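Local coordinates for protein cellulase (Bacillus sp. BG-CS10, PDB 5E09) that probably hydrolyses internal beta-1,4-glucosidic bonds of cellulose with a family 5 catalytic barrel that carries two further carbohydrate-binding-type modules, at residues 287-292 / 323-328; 329-334 / 421-426. All blocks are in the same frame, centred on the assembly; numbering follows the deposited sequence.

Interaction 1 of 2, residues 287-292 / 323-328; sequences GEKLKF and WYDQEF
Lys289 reaches from helix 286-302 across the first turn of helix 326-337, two neighbouring helices of the catalytic (beta/alpha)8-barrel module. Its CB starts toward the other helix, with CG anti to the backbone N (chi1 172°). Lys289 CD then passes Phe328 CD1 at 4.1 Å, and a bend at chi3 carries the ammonium on, so that Lys289 NZ stands 3.6 Å from Asp325 OD2 in a loose salt bridge. Gln286 is the closer polar partner of both ends: its OE1 accepts from Lys289 NZ, while its NE2 serves Asp325 OD2 and Glu327 OE2. Asp325 is also the N-cap, its OD1 accepting from Phe328 N at 2.9 Å from above the carboxylate plane. Beside this polar cluster Leu290 fills the angle between the helices: Leu290 CD2 lies 3.8 Å from Phe328 CA, and Leu290 CD1 rests on the stem of Glu327, 3.9 Å from Glu327 CD. Cutting Leu290 back to an alanine removes CG and both methyls, which would probably open a gap beside the Phe328 backbone and leave the stem of Glu327 less supported. Oily stems thus make the close contacts, while the lysine charge probably helps to offset the two carboxylates gathered round Gln286.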
ATOM      1  N   GLY A 287      13.382   4.229  -3.463  1.00 34.67           N
ATOM      2  CA  GLY A 287      13.435   4.154  -4.913  1.00 39.29           C
ATOM      3  C   GLY A 287      12.608   3.009  -5.468  1.00 37.28           C
ATOM      4  O   GLY A 287      11.915   3.144  -6.487  1.00 38.75           O
ATOM      5  N   GLU A 288      12.676   1.875  -4.781  1.00 40.85           N
ATOM      6  CA  GLU A 288      11.940   0.685  -5.189  1.00 40.61           C
ATOM      7  C   GLU A 288      10.432   0.891  -5.015  1.00 40.04           C
ATOM      8  O   GLU A 288       9.635   0.468  -5.861  1.00 36.74           O
ATOM      9  CB  GLU A 288      12.428  -0.527  -4.394  1.00 41.63           C
ATOM     10  CG  GLU A 288      13.921  -0.800  -4.555  1.00 31.23           C
ATOM     11  CD  GLU A 288      14.333  -0.993  -6.013  1.00 46.79           C
ATOM     12  OE1 GLU A 288      13.738  -1.847  -6.703  1.00 54.06           O
ATOM     13  OE2 GLU A 288      15.254  -0.288  -6.476  1.00 53.63           O
ATOM     14  N   LYS A 289      10.052   1.562  -3.928  1.00 29.28           N
ATOM     15  CA  LYS A 289       8.658   1.930  -3.692  1.00 37.00           C
ATOM     16  C   LYS A 289       8.116   2.797  -4.839  1.00 39.32           C
ATOM     17  O   LYS A 289       7.071   2.489  -5.444  1.00 38.93           O
ATOM     18  CB  LYS A 289       8.522   2.670  -2.356  1.00 28.08           C
ATOM     19  CG  LYS A 289       7.143   3.265  -2.104  1.00 40.42           C
ATOM     20  CD  LYS A 289       7.206   4.445  -1.141  1.00 36.89           C
ATOM     21  CE  LYS A 289       7.918   4.067   0.148  1.00 58.86           C
ATOM     22  NZ  LYS A 289       8.102   5.253   1.024  1.00 59.78           N
ATOM     23  N   LEU A 290       8.841   3.879  -5.134  1.00 41.02           N
ATOM     24  CA  LEU A 290       8.475   4.772  -6.236  1.00 33.86           C
ATOM     25  C   LEU A 290       8.334   4.023  -7.562  1.00 36.80           C
ATOM     26  O   LEU A 290       7.345   4.196  -8.282  1.00 39.62           O
ATOM     27  CB  LEU A 290       9.507   5.888  -6.382  1.00 35.60           C
ATOM     28  CG  LEU A 290       9.688   6.825  -5.187  1.00 38.75           C
ATOM     29  CD1 LEU A 290      10.835   7.793  -5.435  1.00 39.74           C
ATOM     30  CD2 LEU A 290       8.403   7.577  -4.892  1.00 31.17           C
ATOM     31  N   LYS A 291       9.315   3.183  -7.882  1.00 34.02           N
ATOM     32  CA  LYS A 291       9.249   2.416  -9.124  1.00 39.78           C
ATOM     33  C   LYS A 291       8.018   1.496  -9.167  1.00 42.91           C
ATOM     34  O   LYS A 291       7.355   1.363 -10.214  1.00 41.30           O
ATOM     35  CB  LYS A 291      10.538   1.613  -9.319  1.00 43.11           C
ATOM     36  CG  LYS A 291      11.728   2.483  -9.745  1.00 48.94           C
ATOM     37  CD  LYS A 291      12.963   1.651 -10.095  1.00 42.33           C
ATOM     38  CE  LYS A 291      13.633   1.103  -8.851  1.00 38.20           C
ATOM     39  NZ  LYS A 291      14.936   0.447  -9.162  1.00 43.81           N
ATOM     40  N   PHE A 292       7.696   0.887  -8.024  1.00 45.52           N
ATOM     41  CA  PHE A 292       6.514   0.039  -7.939  1.00 40.06           C
ATOM     42  C   PHE A 292       5.261   0.829  -8.295  1.00 40.63           C
ATOM     43  O   PHE A 292       4.498   0.434  -9.183  1.00 36.84           O
ATOM     44  CB  PHE A 292       6.358  -0.573  -6.542  1.00 38.50           C
ATOM     45  CG  PHE A 292       5.049  -1.296  -6.347  1.00 37.27           C
ATOM     46  CD1 PHE A 292       4.910  -2.622  -6.732  1.00 43.54           C
ATOM     47  CD2 PHE A 292       3.955  -0.648  -5.796  1.00 31.22           C
ATOM     48  CE1 PHE A 292       3.702  -3.292  -6.566  1.00 34.63           C
ATOM     49  CE2 PHE A 292       2.748  -1.307  -5.633  1.00 37.96           C
ATOM     50  CZ  PHE A 292       2.622  -2.633  -6.021  1.00 32.79           C
ATOM     51  N   TRP A 323       1.388  15.977   2.773  1.00 47.04           N
ATOM     52  CA  TRP A 323       1.903  14.607   2.684  1.00 37.87           C
ATOM     53  C   TRP A 323       3.173  14.389   3.511  1.00 38.72           C
ATOM     54  O   TRP A 323       4.109  15.187   3.448  1.00 55.27           O
ATOM     55  CB  TRP A 323       2.173  14.243   1.218  1.00 36.99           C
ATOM     56  CG  TRP A 323       0.988  14.475   0.325  1.00 49.96           C
ATOM     57  CD1 TRP A 323       0.786  15.535  -0.510  1.00 50.57           C
ATOM     58  CD2 TRP A 323      -0.164  13.637   0.189  1.00 48.12           C
ATOM     59  NE1 TRP A 323      -0.418  15.407  -1.163  1.00 47.84           N
ATOM     60  CE2 TRP A 323      -1.026  14.244  -0.748  1.00 52.52           C
ATOM     61  CE3 TRP A 323      -0.558  12.422   0.768  1.00 38.56           C
ATOM     62  CZ2 TRP A 323      -2.251  13.694  -1.119  1.00 41.35           C
ATOM     63  CZ3 TRP A 323      -1.776  11.872   0.398  1.00 45.78           C
ATOM     64  CH2 TRP A 323      -2.608  12.509  -0.535  1.00 43.86           C
ATOM     65  N   TYR A 324       3.202  13.304   4.283  1.00 42.87           N
ATOM     66  CA  TYR A 324       4.415  12.888   4.992  1.00 44.60           C
ATOM     67  C   TYR A 324       5.599  12.718   4.042  1.00 38.46           C
ATOM     68  O   TYR A 324       6.718  13.105   4.354  1.00 44.61           O
ATOM     69  CB  TYR A 324       4.190  11.573   5.735  1.00 41.77           C
ATOM     70  CG  TYR A 324       3.407  11.676   7.022  1.00 44.56           C
ATOM     71  CD1 TYR A 324       3.984  12.203   8.174  1.00 45.13           C
ATOM     72  CD2 TYR A 324       2.100  11.211   7.097  1.00 42.35           C
ATOM     73  CE1 TYR A 324       3.271  12.279   9.363  1.00 44.03           C
ATOM     74  CE2 TYR A 324       1.380  11.283   8.278  1.00 45.12           C
ATOM     75  CZ  TYR A 324       1.969  11.818   9.406  1.00 49.38           C
ATOM     76  OH  TYR A 324       1.244  11.890  10.576  1.00 55.27           O
ATOM     77  N   ASP A 325       5.334  12.131   2.880  1.00 40.45           N
ATOM     78  CA  ASP A 325       6.365  11.852   1.888  1.00 41.62           C
ATOM     79  C   ASP A 325       5.990  12.513   0.561  1.00 42.05           C
ATOM     80  O   ASP A 325       5.291  11.922  -0.265  1.00 43.53           O
ATOM     81  CB  ASP A 325       6.542  10.336   1.727  1.00 42.34           C
ATOM     82  CG  ASP A 325       7.685   9.960   0.791  1.00 49.57           C
ATOM     83  OD1 ASP A 325       8.041  10.756  -0.104  1.00 45.71           O
ATOM     84  OD2 ASP A 325       8.224   8.841   0.943  1.00 45.93           O
ATOM     85  N   GLN A 326       6.479  13.735   0.362  1.00 45.31           N
ATOM     86  CA  GLN A 326       6.122  14.541  -0.801  1.00 40.09           C
ATOM     87  C   GLN A 326       6.602  13.928  -2.108  1.00 38.78           C
ATOM     88  O   GLN A 326       5.934  14.035  -3.137  1.00 45.06           O
ATOM     89  CB  GLN A 326       6.694  15.954  -0.657  1.00 43.08           C
ATOM     90  CG  GLN A 326       6.201  16.926  -1.708  1.00 39.82           C
ATOM     91  CD  GLN A 326       4.724  17.250  -1.554  1.00 53.72           C
ATOM     92  OE1 GLN A 326       4.234  17.478  -0.442  1.00 45.24           O
ATOM     93  NE2 GLN A 326       4.005  17.269  -2.675  1.00 41.72           N
ATOM     94  N   GLU A 327       7.774  13.303  -2.065  1.00 39.12           N
ATOM     95  CA  GLU A 327       8.349  12.627  -3.223  1.00 41.92           C
ATOM     96  C   GLU A 327       7.395  11.541  -3.733  1.00 42.06           C
ATOM     97  O   GLU A 327       7.112  11.439  -4.936  1.00 43.79           O
ATOM     98  CB  GLU A 327       9.713  12.034  -2.842  1.00 47.49           C
ATOM     99  CG  GLU A 327      10.520  11.422  -3.975  1.00 41.99           C
ATOM    100  CD  GLU A 327      11.893  10.956  -3.508  1.00 49.40           C
ATOM    101  OE1 GLU A 327      12.875  11.153  -4.248  1.00 67.82           O
ATOM    102  OE2 GLU A 327      11.993  10.398  -2.395  1.00 52.48           O
ATOM    103  N   PHE A 328       6.894  10.751  -2.785  1.00 39.38           N
ATOM    104  CA  PHE A 328       5.915   9.693  -3.025  1.00 46.59           C
ATOM    105  C   PHE A 328       4.665  10.218  -3.739  1.00 41.68           C
ATOM    106  O   PHE A 328       4.301   9.741  -4.830  1.00 44.10           O
ATOM    107  CB  PHE A 328       5.556   9.038  -1.677  1.00 51.75           C
ATOM    108  CG  PHE A 328       4.478   7.992  -1.752  1.00 42.33           C
ATOM    109  CD1 PHE A 328       4.487   7.022  -2.739  1.00 45.96           C
ATOM    110  CD2 PHE A 328       3.474   7.961  -0.802  1.00 42.22           C
ATOM    111  CE1 PHE A 328       3.500   6.057  -2.792  1.00 43.92           C
ATOM    112  CE2 PHE A 328       2.481   6.997  -0.850  1.00 48.23           C
ATOM    113  CZ  PHE A 328       2.497   6.042  -1.847  1.00 42.60           C
TER

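Interaction 2 of 2, residues 329-334 / 421-426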
ATOM      1  N   HIS A 329       4.018  11.214  -3.141  1.00 35.59           N
ATOM      2  CA  HIS A 329       2.804  11.744  -3.740  1.00 47.41           C
ATOM      3  C   HIS A 329       3.057  12.418  -5.082  1.00 49.45           C
ATOM      4  O   HIS A 329       2.198  12.385  -5.961  1.00 47.06           O
ATOM      5  CB  HIS A 329       2.104  12.737  -2.824  1.00 49.02           C
ATOM      6  CG  HIS A 329       0.836  13.269  -3.413  1.00 61.81           C
ATOM      7  ND1 HIS A 329       0.744  14.524  -3.970  1.00 68.41           N
ATOM      8  CD2 HIS A 329      -0.373  12.683  -3.589  1.00 58.53           C
ATOM      9  CE1 HIS A 329      -0.483  14.706  -4.434  1.00 73.31           C
ATOM     10  NE2 HIS A 329      -1.177  13.605  -4.215  1.00 69.77           N
ATOM     11  N   ASN A 330       4.219  13.045  -5.237  1.00 38.38           N
ATOM     12  CA  ASN A 330       4.574  13.612  -6.529  1.00 46.27           C
ATOM     13  C   ASN A 330       4.649  12.512  -7.576  1.00 39.66           C
ATOM     14  O   ASN A 330       4.230  12.706  -8.716  1.00 45.56           O
ATOM     15  CB  ASN A 330       5.902  14.374  -6.463  1.00 37.96           C
ATOM     16  CG  ASN A 330       5.765  15.734  -5.798  1.00 48.76           C
ATOM     17  OD1 ASN A 330       4.677  16.128  -5.371  1.00 51.32           O
ATOM     18  ND2 ASN A 330       6.874  16.452  -5.698  1.00 45.56           N
HETATM   19  N   MSE A 331       5.178  11.354  -7.190  1.00 41.49           N
HETATM   20  CA  MSE A 331       5.250  10.233  -8.124  1.00 37.04           C
HETATM   21  C   MSE A 331       3.849   9.732  -8.497  1.00 41.59           C
HETATM   22  O   MSE A 331       3.586   9.422  -9.666  1.00 33.63           O
HETATM   23  CB  MSE A 331       6.091   9.090  -7.548  1.00 39.86           C
HETATM   24  CG  MSE A 331       6.223   7.899  -8.493  1.00 58.35           C
HETATM   25 SE   MSE A 331       6.902   8.396 -10.270  0.73 50.72          SE
HETATM   26  CE  MSE A 331       8.755   7.824 -10.051  1.00 47.69           C
ATOM     27  N   LEU A 332       2.952   9.658  -7.513  1.00 42.52           N
ATOM     28  CA  LEU A 332       1.564   9.281  -7.804  1.00 44.64           C
ATOM     29  C   LEU A 332       0.907  10.271  -8.773  1.00 45.40           C
ATOM     30  O   LEU A 332       0.324   9.883  -9.795  1.00 40.19           O
ATOM     31  CB  LEU A 332       0.737   9.203  -6.516  1.00 38.68           C
ATOM     32  CG  LEU A 332       1.176   8.263  -5.392  1.00 44.95           C
ATOM     33  CD1 LEU A 332       0.183   8.352  -4.242  1.00 40.03           C
ATOM     34  CD2 LEU A 332       1.327   6.816  -5.877  1.00 32.47           C
ATOM     35  N   LYS A 333       1.010  11.552  -8.427  1.00 45.13           N
ATOM     36  CA  LYS A 333       0.426  12.648  -9.192  1.00 42.24           C
ATOM     37  C   LYS A 333       0.917  12.631 -10.629  1.00 43.79           C
ATOM     38  O   LYS A 333       0.127  12.744 -11.570  1.00 46.93           O
ATOM     39  CB  LYS A 333       0.769  13.983  -8.530  1.00 47.21           C
ATOM     40  CG  LYS A 333      -0.087  15.158  -8.965  1.00 53.15           C
ATOM     41  CD  LYS A 333       0.195  16.366  -8.078  1.00 63.41           C
ATOM     42  CE  LYS A 333      -0.886  17.427  -8.202  1.00 84.51           C
ATOM     43  NZ  LYS A 333      -0.868  18.368  -7.043  1.00 80.56           N
ATOM     44  N   ALA A 334       2.227  12.476 -10.791  1.00 37.54           N
ATOM     45  CA  ALA A 334       2.825  12.362 -12.116  1.00 40.25           C
ATOM     46  C   ALA A 334       2.266  11.153 -12.859  1.00 42.09           C
ATOM     47  O   ALA A 334       1.952  11.228 -14.051  1.00 47.11           O
ATOM     48  CB  ALA A 334       4.345  12.266 -12.011  1.00 32.98           C
ATOM     49  N   SER A 421       9.199  14.946 -19.583  1.00 48.71           N
ATOM     50  CA  SER A 421       7.893  14.633 -19.021  1.00 44.05           C
ATOM     51  C   SER A 421       8.042  13.775 -17.767  1.00 56.12           C
ATOM     52  O   SER A 421       9.015  13.030 -17.630  1.00 51.85           O
ATOM     53  CB  SER A 421       7.022  13.918 -20.055  1.00 43.92           C
ATOM     54  OG  SER A 421       5.658  13.947 -19.675  1.00 53.28           O
ATOM     55  N   GLY A 422       7.080  13.891 -16.854  1.00 52.26           N
ATOM     56  CA  GLY A 422       7.045  13.063 -15.661  1.00 41.32           C
ATOM     57  C   GLY A 422       7.638  13.737 -14.443  1.00 49.59           C
ATOM     58  O   GLY A 422       8.017  14.905 -14.491  1.00 56.97           O
ATOM     59  N   ALA A 423       7.717  12.998 -13.342  1.00 56.94           N
ATOM     60  CA  ALA A 423       8.282  13.538 -12.111  1.00 41.23           C
ATOM     61  C   ALA A 423       9.801  13.560 -12.174  1.00 44.37           C
ATOM     62  O   ALA A 423      10.420  12.789 -12.916  1.00 37.41           O
ATOM     63  CB  ALA A 423       7.817  12.725 -10.906  1.00 51.53           C
ATOM     64  N   ASP A 424      10.393  14.448 -11.387  1.00 41.42           N
ATOM     65  CA  ASP A 424      11.836  14.477 -11.227  1.00 46.11           C
ATOM     66  C   ASP A 424      12.287  13.289 -10.394  1.00 58.31           C
ATOM     67  O   ASP A 424      11.565  12.848  -9.498  1.00 34.94           O
ATOM     68  CB  ASP A 424      12.284  15.781 -10.569  1.00 51.06           C
ATOM     69  CG  ASP A 424      12.131  16.977 -11.489  1.00 67.33           C
ATOM     70  OD1 ASP A 424      12.057  16.776 -12.720  1.00 81.59           O
ATOM     71  OD2 ASP A 424      12.086  18.116 -10.978  1.00 72.16           O
ATOM     72  N   TRP A 425      13.477  12.771 -10.689  1.00 38.80           N
ATOM     73  CA  TRP A 425      14.012  11.663  -9.913  1.00 38.15           C
ATOM     74  C   TRP A 425      15.106  12.184  -8.994  1.00 52.27           C
ATOM     75  O   TRP A 425      15.981  12.919  -9.434  1.00 41.75           O
ATOM     76  CB  TRP A 425      14.545  10.557 -10.830  1.00 36.75           C
ATOM     77  CG  TRP A 425      15.034   9.339 -10.094  1.00 43.78           C
ATOM     78  CD1 TRP A 425      16.324   9.061  -9.736  1.00 37.18           C
ATOM     79  CD2 TRP A 425      14.244   8.236  -9.630  1.00 35.79           C
ATOM     80  NE1 TRP A 425      16.385   7.854  -9.082  1.00 39.07           N
ATOM     81  CE2 TRP A 425      15.116   7.326  -9.001  1.00 49.01           C
ATOM     82  CE3 TRP A 425      12.878   7.926  -9.686  1.00 46.44           C
ATOM     83  CZ2 TRP A 425      14.675   6.127  -8.427  1.00 36.80           C
ATOM     84  CZ3 TRP A 425      12.437   6.733  -9.115  1.00 36.40           C
ATOM     85  CH2 TRP A 425      13.333   5.854  -8.493  1.00 33.80           C
ATOM     86  N   HIS A 426      15.062  11.815  -7.718  1.00 40.41           N
ATOM     87  CA  HIS A 426      16.004  12.372  -6.755  1.00 42.20           C
ATOM     88  C   HIS A 426      17.032  11.363  -6.279  1.00 42.11           C
ATOM     89  O   HIS A 426      16.717  10.449  -5.523  1.00 48.90           O
ATOM     90  CB  HIS A 426      15.257  12.948  -5.552  1.00 38.80           C
ATOM     91  CG  HIS A 426      14.269  14.007  -5.918  1.00 51.70           C
ATOM     92  ND1 HIS A 426      13.007  13.714  -6.387  1.00 47.06           N
ATOM     93  CD2 HIS A 426      14.369  15.357  -5.919  1.00 57.01           C
ATOM     94  CE1 HIS A 426      12.366  14.839  -6.646  1.00 51.23           C
ATOM     95  NE2 HIS A 426      13.170  15.851  -6.372  1.00 57.48           N
TER
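Met331, on helix 326-337, and Trp425, at the start of strand 425-432 in the beta-sandwich of the X2 module, meet where the catalytic barrel module and this immunoglobulin-like module adjoin. Met331 is present as selenomethionine, and its chain is bent twice beyond CG, at chi2 (54°) and chi3 (102°), which turns the terminal methyl toward the indole. Met331 CE approaches the six-membered ring at its edge and in its plane, 4.0 Å from Trp425 CZ3, with CE3 nearly as close. The contact is therefore edge-on and apolar, without the methyl-over-face geometry of a CH-pi interaction. A long, flexible side chain suits this place because it can follow the rim of a rigid ring. That ring is itself set edge-to-face against Phe427, while Leu290 and Glu294 of helix 286-302 also touch Met331.

One turn of helix further on, two small residues face each other. Ala334 and Ala423 both point their CB toward the opposite segment, and short side chains let helix and loop come close, the CA atoms of Ala334 and Gly422 being 5.6 Å apart. A beta carbon on Gly422 would collide with the carbonyl oxygen of Ser421, so this turn of the backbone calls for glycine. Ser340 takes part from the linking loop, its OG hydrogen-bonded to Ala423 N. Ala423 CB also sits near the backbone of the helix, 4.2 Å from Asn330 O. Its closest meeting is methyl to methyl, Ala334 CB to Ala423 CB at 3.7 Å.

Overall arrangement
Helix 326-337 is common to both contacts: its first turn meets helix 286-302 in interaction 1, and the following turns meet the X2 module in interaction 2. Their centres lie about 9 Å apart and the contacts touch directly, for Leu290 CD2 is 3.8 Å from Met331 CB, and Trp425 CH2 is 3.7 Å from Gly287 O. Trp425 thus touches both helices, and His426 packs against Glu327, so the polar, capped end of the helix and the apolar module boundary form one continuous interface. Interaction 1 is the more buried; its centre lies about 11 Å from the centre of the chain, that of interaction 2 about 18 Å. Interaction 1 packs two outer barrel helices together, and interaction 2 sets the sandwich against that pair.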